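Protein Bug27 (Bordetella pertussis, PDB 2QPQ) probably binds small carboxylate or related ligands in the periplasm as a Venus flytrap solute-binding protein of the Bug family. Local coordinates at residues P47-S50 against G51-G54; V277-K280 against M281-D285; V213-V216 against A217-G220. All coordinates share one frame; numbering follows the deposited sequence.

Contact 1 of 3, residues P47-S50 against G51-G54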
ATOM      1  N   PRO A  47     -12.203   4.502   7.703  1.00 21.22           N
ATOM      2  CA  PRO A  47     -11.739   3.363   6.929  1.00 20.35           C
ATOM      3  C   PRO A  47     -12.786   2.432   6.300  1.00 19.58           C
ATOM      4  O   PRO A  47     -12.435   1.483   5.634  1.00 18.22           O
ATOM      5  CB  PRO A  47     -10.904   2.611   7.951  1.00 20.22           C
ATOM      6  CG  PRO A  47     -11.586   2.870   9.243  1.00 22.70           C
ATOM      7  CD  PRO A  47     -12.280   4.167   9.144  1.00 21.82           C
ATOM      8  N   GLY A  48     -14.066   2.725   6.487  1.00 19.23           N
ATOM      9  CA  GLY A  48     -15.124   1.844   5.968  1.00 18.78           C
ATOM     10  C   GLY A  48     -14.988   1.524   4.503  1.00 18.24           C
ATOM     11  O   GLY A  48     -14.618   2.403   3.699  1.00 18.25           O
ATOM     12  N   ALA A  49     -15.266   0.254   4.177  1.00 17.78           N
ATOM     13  CA  ALA A  49     -15.335  -0.280   2.807  1.00 19.50           C
ATOM     14  C   ALA A  49     -14.012  -0.026   2.089  1.00 18.79           C
ATOM     15  O   ALA A  49     -13.987   0.575   1.006  1.00 18.87           O
ATOM     16  CB  ALA A  49     -16.490   0.361   2.028  1.00 19.19           C
ATOM     17  N   SER A  50     -12.928  -0.476   2.712  1.00 17.99           N
ATOM     18  CA  SER A  50     -11.570  -0.370   2.142  1.00 17.83           C
ATOM     19  C   SER A  50     -11.164   1.067   1.773  1.00 16.79           C
ATOM     20  O   SER A  50     -10.365   1.274   0.882  1.00 17.48           O
ATOM     21  CB  SER A  50     -11.432  -1.304   0.933  1.00 17.49           C
ATOM     22  OG  SER A  50     -11.785  -2.630   1.315  1.00 19.05           O
ATOM     23  N   GLY A  51     -11.719   2.045   2.476  1.00 16.12           N
ATOM     24  CA  GLY A  51     -11.368   3.427   2.261  1.00 15.14           C
ATOM     25  C   GLY A  51     -12.435   4.162   1.461  1.00 16.49           C
ATOM     26  O   GLY A  51     -12.339   5.372   1.271  1.00 17.69           O
ATOM     27  N   ASN A  52     -13.447   3.455   0.982  1.00 16.71           N
ATOM     28  CA  ASN A  52     -14.472   4.114   0.127  1.00 17.16           C
ATOM     29  C   ASN A  52     -15.295   5.141   0.882  1.00 17.82           C
ATOM     30  O   ASN A  52     -15.751   6.153   0.306  1.00 17.58           O
ATOM     31  CB  ASN A  52     -15.371   3.061  -0.529  1.00 17.06           C
ATOM     32  CG  ASN A  52     -14.659   2.266  -1.580  1.00 17.43           C
ATOM     33  OD1 ASN A  52     -13.644   2.694  -2.130  1.00 16.93           O
ATOM     34  ND2 ASN A  52     -15.206   1.112  -1.911  1.00 17.88           N
ATOM     35  N   VAL A  53     -15.468   4.913   2.186  1.00 18.13           N
ATOM     36  CA  VAL A  53     -16.281   5.843   2.978  1.00 19.12           C
ATOM     37  C   VAL A  53     -15.516   7.155   3.029  1.00 17.72           C
ATOM     38  O   VAL A  53     -16.073   8.212   2.734  1.00 16.94           O
ATOM     39  CB  VAL A  53     -16.627   5.303   4.391  1.00 19.29           C
ATOM     40  CG1 VAL A  53     -17.207   6.414   5.355  1.00 19.90           C
ATOM     41  CG2 VAL A  53     -17.589   4.079   4.286  1.00 19.77           C
ATOM     42  N   GLY A  54     -14.243   7.077   3.396  1.00 16.99           N
ATOM     43  CA  GLY A  54     -13.407   8.278   3.462  1.00 16.86           C
ATOM     44  C   GLY A  54     -13.280   8.957   2.103  1.00 15.98           C
ATOM     45  O   GLY A  54     -13.306  10.181   2.026  1.00 15.99           O
TER
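With chi1 at 167°, CG1 of V53 stands anti to the backbone N and CG2 is placed beside that N, which puts CG2 3.5 Å from G48 O. On the other side of the contact, A49 and S50 both have positive phi (57° and 56°), so the chain coils left-handedly just before it enters the right-handed helix 52-59. G51 is the N-cap, and this β-to-α link joins strand 41-45 to the helix in the α/β architecture of the Venus flytrap fold. S50 and G51 form the centre of a type I' turn, closed where N52 N donates to A49 O at 2.9 Å. G51 N is shared between P47 O at 3.3 Å and G48 O at 3.2 Å, both bonds being well bent. The apolar contact is small: A49 CB lies 3.9 Å from N52 CB and 4.5 Å from V53 CG2. Beyond the turn, the side chains of S50 and N52 rest on N78 of helix 74-81 and on F82. G48 O takes two donors from opposite faces of its carbonyl plane, G51 N above one and, across the other, V53 N at 3.1 Å.

Contact 2 of 3, residues V277-K280 against M281-D285; sequences VFQK and MVETD
E283 reaches back one helical turn to Q279, an i, i+4 pair on helix 275-296. Its CB lies 3.7 Å from Q279 O, the same carbonyl that accepts the backbone N of E283. Because CG is anti to the carbonyl carbon (chi1 -68°), it swings toward the preceding turn and lies 3.5 Å from Q279 O. The chain then runs extended, CD lying 3.6 Å from Q279 NE2. OE2 offers its anti lone pair to Q279 NE2 at 2.7 Å; the bond is nearly straight and lies close to the amide plane, although the amide and carboxylate planes are turned 70° apart. OE1 instead accepts from a water that is only weakly held by K280 NZ. Q279 OE1 is hydrogen-bonded to A95 N, so the amide links the carboxylate to strand 93-109 and its rotation is fixed at both ends.

Another face of the helix is apolar and packs on the sheet. V282 CG2 sits over one face of the F278 ring, offset toward its rim, in a CH-pi contact 4.1 Å from the centroid. M281 SD makes an oblique Met-aromatic contact with the same ring, 5.4 Å from the centroid. F278 also meets W229 of strand 227-235 edge-to-face, while V282 touches F75 of helix 74-81.

On the polar side of the helix, a second water accepts from K280 NZ and donates to T284 OG1, bridging lysine and threonine. K280 O receives two bonds from T284: the backbone N comes in tilted 19° from the carbonyl plane, whereas OG1, at 2.9 Å, donates from well above it.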
ATOM      1  N   VAL A 277       2.864  13.846 -11.450  1.00 16.98           N
ATOM      2  CA  VAL A 277       3.417  12.503 -11.480  1.00 18.03           C
ATOM      3  C   VAL A 277       2.506  11.545 -10.681  1.00 17.43           C
ATOM      4  O   VAL A 277       2.185  10.400 -11.143  1.00 17.49           O
ATOM      5  CB  VAL A 277       4.839  12.439 -10.881  1.00 17.89           C
ATOM      6  CG1 VAL A 277       5.276  10.956 -10.725  1.00 17.61           C
ATOM      7  CG2 VAL A 277       5.837  13.217 -11.782  1.00 18.46           C
ATOM      8  N   PHE A 278       2.083  12.001  -9.500  1.00 16.29           N
ATOM      9  CA  PHE A 278       1.324  11.121  -8.627  1.00 15.50           C
ATOM     10  C   PHE A 278      -0.050  10.844  -9.281  1.00 15.09           C
ATOM     11  O   PHE A 278      -0.543   9.707  -9.257  1.00 14.24           O
ATOM     12  CB  PHE A 278       1.215  11.706  -7.176  1.00 16.04           C
ATOM     13  CG  PHE A 278       0.527  10.783  -6.170  1.00 14.75           C
ATOM     14  CD1 PHE A 278       0.592   9.380  -6.316  1.00 15.32           C
ATOM     15  CD2 PHE A 278      -0.121  11.304  -5.062  1.00 15.70           C
ATOM     16  CE1 PHE A 278      -0.014   8.538  -5.392  1.00 15.28           C
ATOM     17  CE2 PHE A 278      -0.737  10.460  -4.125  1.00 15.19           C
ATOM     18  CZ  PHE A 278      -0.681   9.067  -4.307  1.00 16.48           C
ATOM     19  N   GLN A 279      -0.664  11.877  -9.849  1.00 14.75           N
ATOM     20  CA  GLN A 279      -1.933  11.700 -10.562  1.00 15.94           C
ATOM     21  C   GLN A 279      -1.818  10.664 -11.662  1.00 17.25           C
ATOM     22  O   GLN A 279      -2.704   9.803 -11.828  1.00 17.71           O
ATOM     23  CB  GLN A 279      -2.471  13.019 -11.159  1.00 14.56           C
ATOM     24  CG  GLN A 279      -3.879  12.877 -11.818  1.00 16.33           C
ATOM     25  CD  GLN A 279      -4.934  12.521 -10.795  1.00 17.54           C
ATOM     26  OE1 GLN A 279      -4.850  12.961  -9.664  1.00 20.36           O
ATOM     27  NE2 GLN A 279      -5.897  11.689 -11.164  1.00 18.84           N
ATOM     28  N   LYS A 280      -0.733  10.745 -12.436  1.00 18.22           N
ATOM     29  CA  LYS A 280      -0.506   9.741 -13.462  1.00 18.98           C
ATOM     30  C   LYS A 280      -0.374   8.324 -12.869  1.00 19.15           C
ATOM     31  O   LYS A 280      -0.928   7.369 -13.424  1.00 18.67           O
ATOM     32  CB  LYS A 280       0.714  10.116 -14.302  1.00 20.32           C
ATOM     33  CG  LYS A 280       0.936   9.280 -15.601  1.00 22.38           C
ATOM     34  CD  LYS A 280      -0.113   9.551 -16.676  1.00 27.19           C
ATOM     35  CE  LYS A 280       0.209   8.741 -17.962  1.00 28.29           C
ATOM     36  NZ  LYS A 280      -1.029   8.463 -18.741  1.00 33.59           N
ATOM     37  N   MET A 281       0.365   8.196 -11.760  1.00 18.89           N
ATOM     38  CA  MET A 281       0.551   6.898 -11.100  1.00 20.29           C
ATOM     39  C   MET A 281      -0.791   6.339 -10.646  1.00 18.25           C
ATOM     40  O   MET A 281      -1.057   5.160 -10.842  1.00 16.63           O
ATOM     41  CB  MET A 281       1.442   7.041  -9.857  1.00 21.06           C
ATOM     42  CG  MET A 281       2.759   7.791 -10.037  1.00 23.20           C
ATOM     43  SD  MET A 281       3.737   7.869  -8.513  1.00 27.80           S
ATOM     44  CE  MET A 281       3.361   6.180  -7.880  1.00 18.20           C
ATOM     45  N   VAL A 282      -1.632   7.191 -10.047  1.00 17.26           N
ATOM     46  CA  VAL A 282      -2.969   6.767  -9.567  1.00 16.80           C
ATOM     47  C   VAL A 282      -3.760   6.202 -10.756  1.00 17.20           C
ATOM     48  O   VAL A 282      -4.310   5.111 -10.677  1.00 17.26           O
ATOM     49  CB  VAL A 282      -3.774   7.922  -8.873  1.00 16.26           C
ATOM     50  CG1 VAL A 282      -5.267   7.521  -8.594  1.00 14.75           C
ATOM     51  CG2 VAL A 282      -3.103   8.371  -7.589  1.00 15.64           C
ATOM     52  N   GLU A 283      -3.808   6.937 -11.855  1.00 17.91           N
ATOM     53  CA  GLU A 283      -4.627   6.514 -13.020  1.00 19.42           C
ATOM     54  C   GLU A 283      -4.071   5.263 -13.701  1.00 19.45           C
ATOM     55  O   GLU A 283      -4.805   4.368 -14.085  1.00 17.94           O
ATOM     56  CB  GLU A 283      -4.778   7.702 -14.000  1.00 18.80           C
ATOM     57  CG  GLU A 283      -5.644   8.794 -13.373  1.00 19.72           C
ATOM     58  CD  GLU A 283      -5.956   9.959 -14.319  1.00 22.61           C
ATOM     59  OE1 GLU A 283      -5.987   9.705 -15.545  1.00 27.33           O
ATOM     60  OE2 GLU A 283      -6.209  11.095 -13.828  1.00 24.12           O
ATOM     61  N   THR A 284      -2.753   5.211 -13.837  1.00 19.36           N
ATOM     62  CA  THR A 284      -2.074   4.044 -14.394  1.00 21.21           C
ATOM     63  C   THR A 284      -2.328   2.784 -13.550  1.00 20.50           C
ATOM     64  O   THR A 284      -2.561   1.717 -14.097  1.00 19.40           O
ATOM     65  CB  THR A 284      -0.572   4.297 -14.479  1.00 21.47           C
ATOM     66  OG1 THR A 284      -0.354   5.355 -15.419  1.00 24.77           O
ATOM     67  CG2 THR A 284       0.171   3.034 -14.919  1.00 24.55           C
ATOM     68  N   ASP A 285      -2.306   2.927 -12.222  1.00 20.08           N
ATOM     69  CA  ASP A 285      -2.478   1.770 -11.341  1.00 19.90           C
ATOM     70  C   ASP A 285      -3.943   1.348 -11.306  1.00 19.63           C
ATOM     71  O   ASP A 285      -4.257   0.179 -11.199  1.00 18.82           O
ATOM     72  CB  ASP A 285      -1.930   2.056  -9.945  1.00 19.49           C
ATOM     73  CG  ASP A 285      -0.418   1.805  -9.843  1.00 23.73           C
ATOM     74  OD1 ASP A 285       0.202   1.360 -10.847  1.00 27.19           O
ATOM     75  OD2 ASP A 285       0.154   2.019  -8.758  1.00 25.37           O
TER
HETATM   76  O   HOH W   1      -2.238   7.207 -16.647  1.00 39.91           O
HETATM   77  O   HOH W   2      -3.494   9.584 -16.706  1.00 42.29           O

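Contact 3 of 3, residues V213-V216 against A217-G220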
ATOM      1  N   VAL A 213      17.459 -10.430   0.311  1.00 34.29           N
ATOM      2  CA  VAL A 213      16.185 -10.951  -0.242  1.00 32.55           C
ATOM      3  C   VAL A 213      15.895 -10.447  -1.660  1.00 31.03           C
ATOM      4  O   VAL A 213      15.800  -9.253  -1.911  1.00 29.85           O
ATOM      5  CB  VAL A 213      14.950 -10.894   0.733  1.00 32.87           C
ATOM      6  CG1 VAL A 213      14.921  -9.649   1.521  1.00 34.39           C
ATOM      7  CG2 VAL A 213      13.631 -11.072  -0.024  1.00 30.82           C
ATOM      8  N   PRO A 214      15.822 -11.382  -2.605  1.00 30.48           N
ATOM      9  CA  PRO A 214      15.634 -11.061  -4.012  1.00 30.17           C
ATOM     10  C   PRO A 214      14.232 -10.494  -4.294  1.00 30.60           C
ATOM     11  O   PRO A 214      13.295 -10.713  -3.488  1.00 30.16           O
ATOM     12  CB  PRO A 214      15.855 -12.418  -4.701  1.00 30.24           C
ATOM     13  CG  PRO A 214      15.533 -13.427  -3.658  1.00 29.82           C
ATOM     14  CD  PRO A 214      15.987 -12.828  -2.373  1.00 30.18           C
ATOM     15  N   THR A 215      14.085  -9.751  -5.397  1.00 29.55           N
ATOM     16  CA  THR A 215      12.761  -9.347  -5.868  1.00 28.88           C
ATOM     17  C   THR A 215      12.072 -10.577  -6.469  1.00 27.84           C
ATOM     18  O   THR A 215      12.726 -11.573  -6.808  1.00 27.19           O
ATOM     19  CB  THR A 215      12.853  -8.285  -6.972  1.00 29.41           C
ATOM     20  OG1 THR A 215      13.533  -8.851  -8.116  1.00 30.14           O
ATOM     21  CG2 THR A 215      13.607  -7.034  -6.483  1.00 29.85           C
ATOM     22  N   VAL A 216      10.757 -10.521  -6.632  1.00 27.25           N
ATOM     23  CA  VAL A 216      10.067 -11.542  -7.410  1.00 27.73           C
ATOM     24  C   VAL A 216      10.588 -11.599  -8.874  1.00 29.58           C
ATOM     25  O   VAL A 216      10.832 -12.701  -9.429  1.00 30.12           O
ATOM     26  CB  VAL A 216       8.536 -11.305  -7.418  1.00 27.35           C
ATOM     27  CG1 VAL A 216       7.845 -12.344  -8.333  1.00 25.74           C
ATOM     28  CG2 VAL A 216       7.993 -11.321  -5.939  1.00 26.17           C
ATOM     29  N   ALA A 217      10.751 -10.415  -9.477  1.00 30.62           N
ATOM     30  CA  ALA A 217      11.194 -10.283 -10.883  1.00 32.02           C
ATOM     31  C   ALA A 217      12.510 -11.018 -11.092  1.00 33.18           C
ATOM     32  O   ALA A 217      12.655 -11.745 -12.052  1.00 33.92           O
ATOM     33  CB  ALA A 217      11.330  -8.794 -11.278  1.00 32.03           C
ATOM     34  N   GLU A 218      13.462 -10.853 -10.174  1.00 34.33           N
ATOM     35  CA  GLU A 218      14.777 -11.494 -10.332  1.00 35.13           C
ATOM     36  C   GLU A 218      14.789 -13.010 -10.053  1.00 35.18           C
ATOM     37  O   GLU A 218      15.852 -13.637 -10.092  1.00 35.56           O
ATOM     38  CB  GLU A 218      15.861 -10.734  -9.557  1.00 35.43           C
ATOM     39  CG  GLU A 218      15.975 -11.095  -8.077  1.00 35.23           C
ATOM     40  CD  GLU A 218      17.077 -10.329  -7.365  1.00 37.10           C
ATOM     41  OE1 GLU A 218      16.710  -9.348  -6.640  1.00 34.77           O
ATOM     42  OE2 GLU A 218      18.302 -10.703  -7.512  1.00 38.77           O
ATOM     43  N   GLN A 219      13.605 -13.599  -9.834  1.00 34.58           N
ATOM     44  CA  GLN A 219      13.461 -15.037  -9.531  1.00 34.12           C
ATOM     45  C   GLN A 219      12.665 -16.015 -10.453  1.00 35.08           C
ATOM     46  O   GLN A 219      11.982 -16.869  -9.925  1.00 36.04           O
ATOM     47  CB  GLN A 219      12.930 -15.228  -8.071  1.00 34.01           C
ATOM     48  CG  GLN A 219      13.822 -14.643  -6.987  1.00 33.45           C
ATOM     49  CD  GLN A 219      13.334 -14.926  -5.577  1.00 32.84           C
ATOM     50  OE1 GLN A 219      12.703 -14.073  -4.939  1.00 31.48           O
ATOM     51  NE2 GLN A 219      13.634 -16.103  -5.080  1.00 29.44           N
ATOM     52  N   GLY A 220      12.642 -15.953 -11.785  1.00 35.12           N
ATOM     53  CA  GLY A 220      12.530 -14.828 -12.600  1.00 34.54           C
ATOM     54  C   GLY A 220      11.068 -14.873 -13.048  1.00 34.04           C
ATOM     55  O   GLY A 220      10.576 -15.800 -13.716  1.00 34.29           O
TER
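Two hydrogen bonds run in opposite directions between T215 and E218. E218 N donates to T215 OG1 at 2.9 Å, and T215 N donates to E218 OE1 at 2.9 Å, although the position of this carboxylate oxygen is less certain. The threonine hydroxyl faces the turn because chi1 of 63° sets OG1 between the backbone N and the carbonyl carbon. The two side chains cross at about a right angle, with E218 CG 3.3 Å from T215 OG1. A salt bridge from E218 OE2 to R206 gives the glutamate a charged partner outside the turn.

The reciprocal exchange has the bonding pattern of a capping box, overlapping a type I turn that starts one residue later, at V216, in the loop between strands 196-201 and 227-235 of this Venus flytrap protein. The turn's backbone bond joins Q219 N to V216 O at 2.9 Å, the donor lying above the carbonyl plane. P214 and V216 are backbone-bonded to V201, tying the segment to the end of strand 196-201.

Van der Waals contact comes from P214, whose CB lies 3.6 Å from the carboxylate carbon E218 CD and 3.8 Å from Q219 CG. The side chain of V216 packs on A200 and on L117 of helix 117-123. Past Q219, the peptide bond to G220 is cis.

In the fold
Along the chain the order is contact 1, contact 3, contact 2, and none touches another. Contacts 1 and 3 lie on opposite sides of the chain's centre, their centres about 33 Å apart. Contact 2 is about 20 Å from contact 1 and about 25 Å from contact 3, centre to centre. Helix 74-81 lies beside both contacts 1 and 2. Contacts 2 and 3 are related through the mixed sheet: helix 275-296 covers strands 93-109 and 227-235, while the loop of contact 3 is tied to strand 196-201, which pairs with 93-109. The three local contacts thus lie in separate parts of one Venus flytrap framework: a strand-to-helix link, a long helix and a loop between strands.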